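Local coordinates for nicastrin (Dictyostelium purpureum, PDB 4R12), which probably serves as an essential subunit of the gamma-secretase complex, which cleaves integral membrane proteins such as Notch receptors within the membrane, at residues A[23-28]-A[175-180]; A[190-195]-A[571-576]. One frame throughout, in Å; residues are numbered along the deposited sequence.

Contact 1: A[23-28]-A[175-180]; sequences PCTKIM and SFMQGA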
loop_
_atom_site.group_PDB
_atom_site.type_symbol
_atom_site.label_atom_id
_atom_site.label_comp_id
_atom_site.label_asym_id
_atom_site.label_seq_id
_atom_site.Cartn_x
_atom_site.Cartn_y
_atom_site.Cartn_z
ATOM N N PRO A 23 -1.692 -10.793 12.955
ATOM C CA PRO A 23 -2.331 -10.053 14.052
ATOM C C PRO A 23 -2.951 -8.727 13.618
ATOM O O PRO A 23 -2.496 -8.078 12.665
ATOM C CB PRO A 23 -1.174 -9.805 15.019
ATOM C CG PRO A 23 0.036 -9.718 14.122
ATOM C CD PRO A 23 -0.221 -10.677 12.975
ATOM N N CYS A 24 -4.005 -8.348 14.328
ATOM C CA CYS A 24 -4.478 -6.981 14.363
ATOM C C CYS A 24 -3.576 -6.191 15.314
ATOM O O CYS A 24 -3.360 -6.614 16.444
ATOM C CB CYS A 24 -5.936 -6.944 14.832
ATOM S SG CYS A 24 -6.568 -5.295 15.161
ATOM N N THR A 25 -3.032 -5.064 14.863
ATOM C CA THR A 25 -2.083 -4.313 15.690
ATOM C C THR A 25 -2.688 -2.978 16.088
ATOM O O THR A 25 -3.741 -2.610 15.570
ATOM C CB THR A 25 -0.761 -4.081 14.950
ATOM O OG1 THR A 25 -1.014 -3.295 13.788
ATOM C CG2 THR A 25 -0.125 -5.427 14.532
ATOM N N LYS A 26 -2.030 -2.262 16.997
ATOM C CA LYS A 26 -2.562 -0.990 17.503
ATOM C C LYS A 26 -1.918 0.217 16.824
ATOM O O LYS A 26 -0.685 0.320 16.722
ATOM C CB LYS A 26 -2.366 -0.881 19.028
ATOM C CG LYS A 26 -3.429 -0.006 19.737
ATOM C CD LYS A 26 -4.628 -0.870 20.149
ATOM C CE LYS A 26 -5.853 -0.056 20.554
ATOM N NZ LYS A 26 -6.951 -0.981 20.992
ATOM N N ILE A 27 -2.763 1.136 16.358
ATOM C CA ILE A 27 -2.295 2.372 15.759
ATOM C C ILE A 27 -2.846 3.552 16.556
ATOM O O ILE A 27 -4.042 3.617 16.821
ATOM C CB ILE A 27 -2.736 2.501 14.285
ATOM C CG1 ILE A 27 -2.294 1.285 13.465
ATOM C CG2 ILE A 27 -2.218 3.801 13.681
ATOM C CD1 ILE A 27 -0.839 1.255 13.161
ATOM N N MET A 28 -1.976 4.473 16.947
ATOM C CA MET A 28 -2.429 5.656 17.670
ATOM C C MET A 28 -2.580 6.849 16.724
ATOM O O MET A 28 -1.897 6.941 15.699
ATOM C CB MET A 28 -1.475 5.994 18.817
ATOM C CG MET A 28 -1.887 5.388 20.157
ATOM S SD MET A 28 -2.045 3.591 20.151
ATOM C CE MET A 28 -0.361 3.168 19.703
ATOM N N SER A 175 -0.125 -10.736 21.568
ATOM C CA SER A 175 0.162 -9.587 20.721
ATOM C C SER A 175 0.092 -8.326 21.556
ATOM O O SER A 175 -0.768 -7.475 21.346
ATOM C CB SER A 175 -0.811 -9.515 19.532
ATOM O OG SER A 175 -2.149 -9.320 19.963
ATOM N N PHE A 176 1.001 -8.213 22.523
ATOM C CA PHE A 176 1.005 -7.070 23.418
ATOM C C PHE A 176 1.576 -5.828 22.758
ATOM O O PHE A 176 2.739 -5.812 22.362
ATOM C CB PHE A 176 1.796 -7.347 24.696
ATOM C CG PHE A 176 1.833 -6.162 25.622
ATOM C CD1 PHE A 176 0.691 -5.776 26.309
ATOM C CD2 PHE A 176 2.988 -5.411 25.773
ATOM C CE1 PHE A 176 0.703 -4.672 27.145
ATOM C CE2 PHE A 176 3.012 -4.299 26.616
ATOM C CZ PHE A 176 1.869 -3.933 27.299
ATOM N N MET A 177 0.747 -4.791 22.666
ATOM C CA MET A 177 1.125 -3.526 22.050
ATOM C C MET A 177 1.569 -2.533 23.110
ATOM O O MET A 177 0.787 -2.148 23.976
ATOM C CB MET A 177 -0.046 -2.959 21.234
ATOM C CG MET A 177 -0.523 -3.894 20.118
ATOM S SD MET A 177 0.661 -4.003 18.758
ATOM C CE MET A 177 0.621 -5.766 18.422
ATOM N N GLN A 178 2.830 -2.126 23.051
ATOM C CA GLN A 178 3.367 -1.224 24.064
ATOM C C GLN A 178 2.733 0.156 23.999
ATOM O O GLN A 178 2.517 0.786 25.019
ATOM C CB GLN A 178 4.876 -1.084 23.925
ATOM C CG GLN A 178 5.647 -2.327 24.257
ATOM C CD GLN A 178 7.118 -2.031 24.406
ATOM O OE1 GLN A 178 7.578 -1.651 25.485
ATOM N NE2 GLN A 178 7.861 -2.181 23.318
ATOM N N GLY A 179 2.437 0.617 22.790
ATOM C CA GLY A 179 1.855 1.933 22.605
ATOM C C GLY A 179 0.351 1.949 22.806
ATOM O O GLY A 179 -0.354 1.014 22.419
ATOM N N ALA A 180 -0.146 3.025 23.397
ATOM C CA ALA A 180 -1.544 3.084 23.780
ATOM C C ALA A 180 -2.006 4.521 23.946
ATOM O O ALA A 180 -1.188 5.443 23.983
ATOM C CB ALA A 180 -1.764 2.307 25.074
HETATM O O HOH W 1 -4.205 -8.633 18.136
#

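Contact 2: A[190-195]-A[571-576]; sequences GFCEPV and IFTESN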
loop_
_atom_site.group_PDB
_atom_site.type_symbol
_atom_site.label_atom_id
_atom_site.label_comp_id
_atom_site.label_asym_id
_atom_site.label_seq_id
_atom_site.Cartn_x
_atom_site.Cartn_y
_atom_site.Cartn_z
ATOM N N GLY A 190 8.287 6.459 23.869
ATOM C CA GLY A 190 9.074 5.678 22.931
ATOM C C GLY A 190 8.462 4.315 22.656
ATOM O O GLY A 190 9.174 3.352 22.389
ATOM N N PHE A 191 7.133 4.245 22.716
ATOM C CA PHE A 191 6.396 2.996 22.542
ATOM C C PHE A 191 5.715 2.906 21.177
ATOM O O PHE A 191 4.901 2.017 20.958
ATOM C CB PHE A 191 5.319 2.838 23.629
ATOM C CG PHE A 191 5.865 2.602 25.012
ATOM C CD1 PHE A 191 7.167 2.168 25.195
ATOM C CD2 PHE A 191 5.067 2.804 26.124
ATOM C CE1 PHE A 191 7.667 1.950 26.470
ATOM C CE2 PHE A 191 5.559 2.587 27.398
ATOM C CZ PHE A 191 6.859 2.157 27.569
ATOM N N CYS A 192 6.035 3.826 20.272
ATOM C CA CYS A 192 5.446 3.800 18.938
ATOM C C CYS A 192 6.313 4.571 17.946
ATOM O O CYS A 192 7.236 5.277 18.345
ATOM C CB CYS A 192 4.023 4.373 18.964
ATOM S SG CYS A 192 3.952 6.113 19.342
ATOM N N GLU A 193 6.025 4.419 16.653
ATOM C CA GLU A 193 6.761 5.122 15.601
ATOM C C GLU A 193 5.793 5.640 14.541
ATOM O O GLU A 193 4.732 5.050 14.332
ATOM C CB GLU A 193 7.802 4.205 14.940
ATOM C CG GLU A 193 8.744 3.492 15.897
ATOM C CD GLU A 193 9.750 4.435 16.548
ATOM O OE1 GLU A 193 9.821 5.616 16.141
ATOM O OE2 GLU A 193 10.474 3.992 17.469
ATOM N N PRO A 194 6.147 6.754 13.882
ATOM C CA PRO A 194 5.305 7.291 12.809
ATOM C C PRO A 194 5.064 6.269 11.705
ATOM O O PRO A 194 5.980 5.538 11.339
ATOM C CB PRO A 194 6.116 8.477 12.283
ATOM C CG PRO A 194 6.950 8.904 13.457
ATOM C CD PRO A 194 7.321 7.606 14.132
ATOM N N VAL A 195 3.837 6.215 11.201
ATOM C CA VAL A 195 3.540 5.384 10.052
ATOM C C VAL A 195 4.112 6.068 8.832
ATOM O O VAL A 195 3.760 7.206 8.537
ATOM C CB VAL A 195 2.022 5.163 9.881
ATOM C CG1 VAL A 195 1.726 4.407 8.573
ATOM C CG2 VAL A 195 1.488 4.401 11.065
ATOM N N ILE A 571 -1.562 12.399 11.642
ATOM C CA ILE A 571 -0.802 11.850 12.759
ATOM C C ILE A 571 -1.173 10.400 13.013
ATOM O O ILE A 571 -2.203 10.119 13.625
ATOM C CB ILE A 571 -1.040 12.636 14.058
ATOM C CG1 ILE A 571 -0.685 14.110 13.867
ATOM C CG2 ILE A 571 -0.223 12.005 15.205
ATOM C CD1 ILE A 571 0.759 14.345 13.481
ATOM N N PHE A 572 -0.335 9.487 12.539
ATOM C CA PHE A 572 -0.529 8.056 12.755
ATOM C C PHE A 572 0.769 7.473 13.267
ATOM O O PHE A 572 1.825 7.692 12.680
ATOM C CB PHE A 572 -0.955 7.331 11.472
ATOM C CG PHE A 572 -2.259 7.808 10.924
ATOM C CD1 PHE A 572 -3.447 7.251 11.355
ATOM C CD2 PHE A 572 -2.300 8.819 9.990
ATOM C CE1 PHE A 572 -4.663 7.687 10.841
ATOM C CE2 PHE A 572 -3.510 9.261 9.489
ATOM C CZ PHE A 572 -4.688 8.695 9.918
ATOM N N THR A 573 0.688 6.737 14.370
ATOM C CA THR A 573 1.869 6.139 14.969
ATOM C C THR A 573 1.557 4.717 15.386
ATOM O O THR A 573 0.681 4.476 16.225
ATOM C CB THR A 573 2.368 6.922 16.215
ATOM O OG1 THR A 573 1.352 6.911 17.227
ATOM C CG2 THR A 573 2.728 8.357 15.852
ATOM N N GLU A 574 2.294 3.775 14.819
ATOM C CA GLU A 574 2.046 2.373 15.094
ATOM C C GLU A 574 2.756 1.938 16.363
ATOM O O GLU A 574 3.932 2.260 16.567
ATOM C CB GLU A 574 2.506 1.513 13.922
ATOM C CG GLU A 574 2.383 0.018 14.162
ATOM C CD GLU A 574 2.841 -0.769 12.952
ATOM O OE1 GLU A 574 3.967 -1.315 12.973
ATOM O OE2 GLU A 574 2.076 -0.816 11.976
ATOM N N SER A 575 2.036 1.213 17.211
ATOM C CA SER A 575 2.624 0.645 18.426
ATOM C C SER A 575 3.855 -0.195 18.138
ATOM O O SER A 575 3.874 -0.963 17.164
ATOM C CB SER A 575 1.605 -0.225 19.152
ATOM O OG SER A 575 2.190 -0.839 20.288
ATOM N N ASN A 576 4.873 -0.062 18.989
ATOM C CA ASN A 576 5.958 -1.045 19.040
ATOM C C ASN A 576 5.417 -2.332 19.634
ATOM O O ASN A 576 4.454 -2.305 20.404
ATOM C CB ASN A 576 7.147 -0.571 19.894
ATOM C CG ASN A 576 7.839 0.667 19.334
ATOM O OD1 ASN A 576 7.715 0.986 18.155
ATOM N ND2 ASN A 576 8.579 1.366 20.190
#

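Contact 1: A[23-28]-A[175-180]
Where strand 21-29 of the nicastrin small lobe runs past the loop joining strand 169-174 to helix 183-189, Met177 and Met28 show how thioethers seal a strand against a segment without regular structure. Met177 points from the loop to the strand and its chain turns toward Thr25. Its CG, placed beside its own backbone N (chi1 -59°), rests 3.7 Å from Lys26 CB, and the next bend brings the sulfur in front of the Lys26 N-H, at the edge of the Thr25-Lys26 peptide. There Lys26 N donates a weak hydrogen bond to Met177 SD at 3.7 Å, fairly straight at 161°. The methyl CE ends on the methyl of Thr25, 4.0 Å from CG2, the two side chains crossing at a slant, while Thr25 OG1 bonds to Arg228. Of the Lys26 side chain it is the aliphatic base that meets the loop; NZ leads away to Gly35 O and Ser138 OG. Farther along, Met28 folds twice so that CE presses on the backbone of Gly179, 3.4 Å from its C, and SD lies 3.7 Å from Ala180 CA. At the other end a water joins Cys24 O to Ser175 OG, 2.8 Å from each. The contact is thus mostly van der Waals, with one weak direct bond to a thioether and a water; stronger loop bonds run elsewhere, as from Met177 N to Ser37 OG.

Contact 2: A[190-195]-A[571-576]
Asn576 lays its carboxamide over the peptide between Phe191 and Cys192, with CG 3.6 Å from Phe191 C. With CG beside the backbone N (chi1 -64°), the amide turns back across the 190-195 segment. Asn576 OD1 lies 3.5 Å from Glu193 CG, and ND2 comes close to Gly190 O at an angle too poor for a hydrogen bond. The backbone of Asn576 is bound more firmly: its N donates to Phe191 O at 2.9 Å, nearly straight at the hydrogen but from well above the carbonyl plane. With an alanine here the backbone bond could remain, but the Phe191-Cys192 peptide would probably lose its cover and Glu193 CG its amide neighbour. Just past the Schellman motif that ends helix 183-189 at Gly190, the chain enters strand 192-203, which pairs antiparallel with strand 572-575. Glu193 and Glu574 form the hydrogen-bonded pair, flanked by the non-hydrogen-bonded pairs Cys192-Ser575 and Pro194-Thr573; Val195 N adds a bond to Phe572 O, 2.9 Å long. Cys192, tied by its disulfide to Cys186 in the preceding helix, swings SG between its backbone N and carbonyl carbon (chi1 67°). That turn brings the sulfur to 3.4 Å from Thr573 OG1, a hydroxyl already bonded to Ser183 OG. Farther along, Val195 CG2 packs 3.8 Å from Phe572 CB, before the phenyl ring leads away to an edge-to-face meeting with Trp273. Glu574, extended beyond CG, carries OE2 to Tyr485 OH.

In the fold
Strand 572-575 is the shared element of the two contacts, whose centres lie 9 Å apart. It pairs antiparallel with strand 21-29 of contact 1 along one edge and with strand 192-203 of contact 2 along the other. The first pairing includes probable hydrogen bonds from Met28 N to Thr573 O, 2.8 Å, and from Ser575 N to Lys26 O, 2.9 Å. The loop of contact 1 also meets this strand: Ser575 OG accepts from Gly179 N and packs against Met177 CB. That loop then leads into helix 183-189, from which the chain enters contact 2. The Phe572 side chain lies about 13 Å from an N-acetylglucosamine of the protein's own glycosylation, which marks no binding pocket.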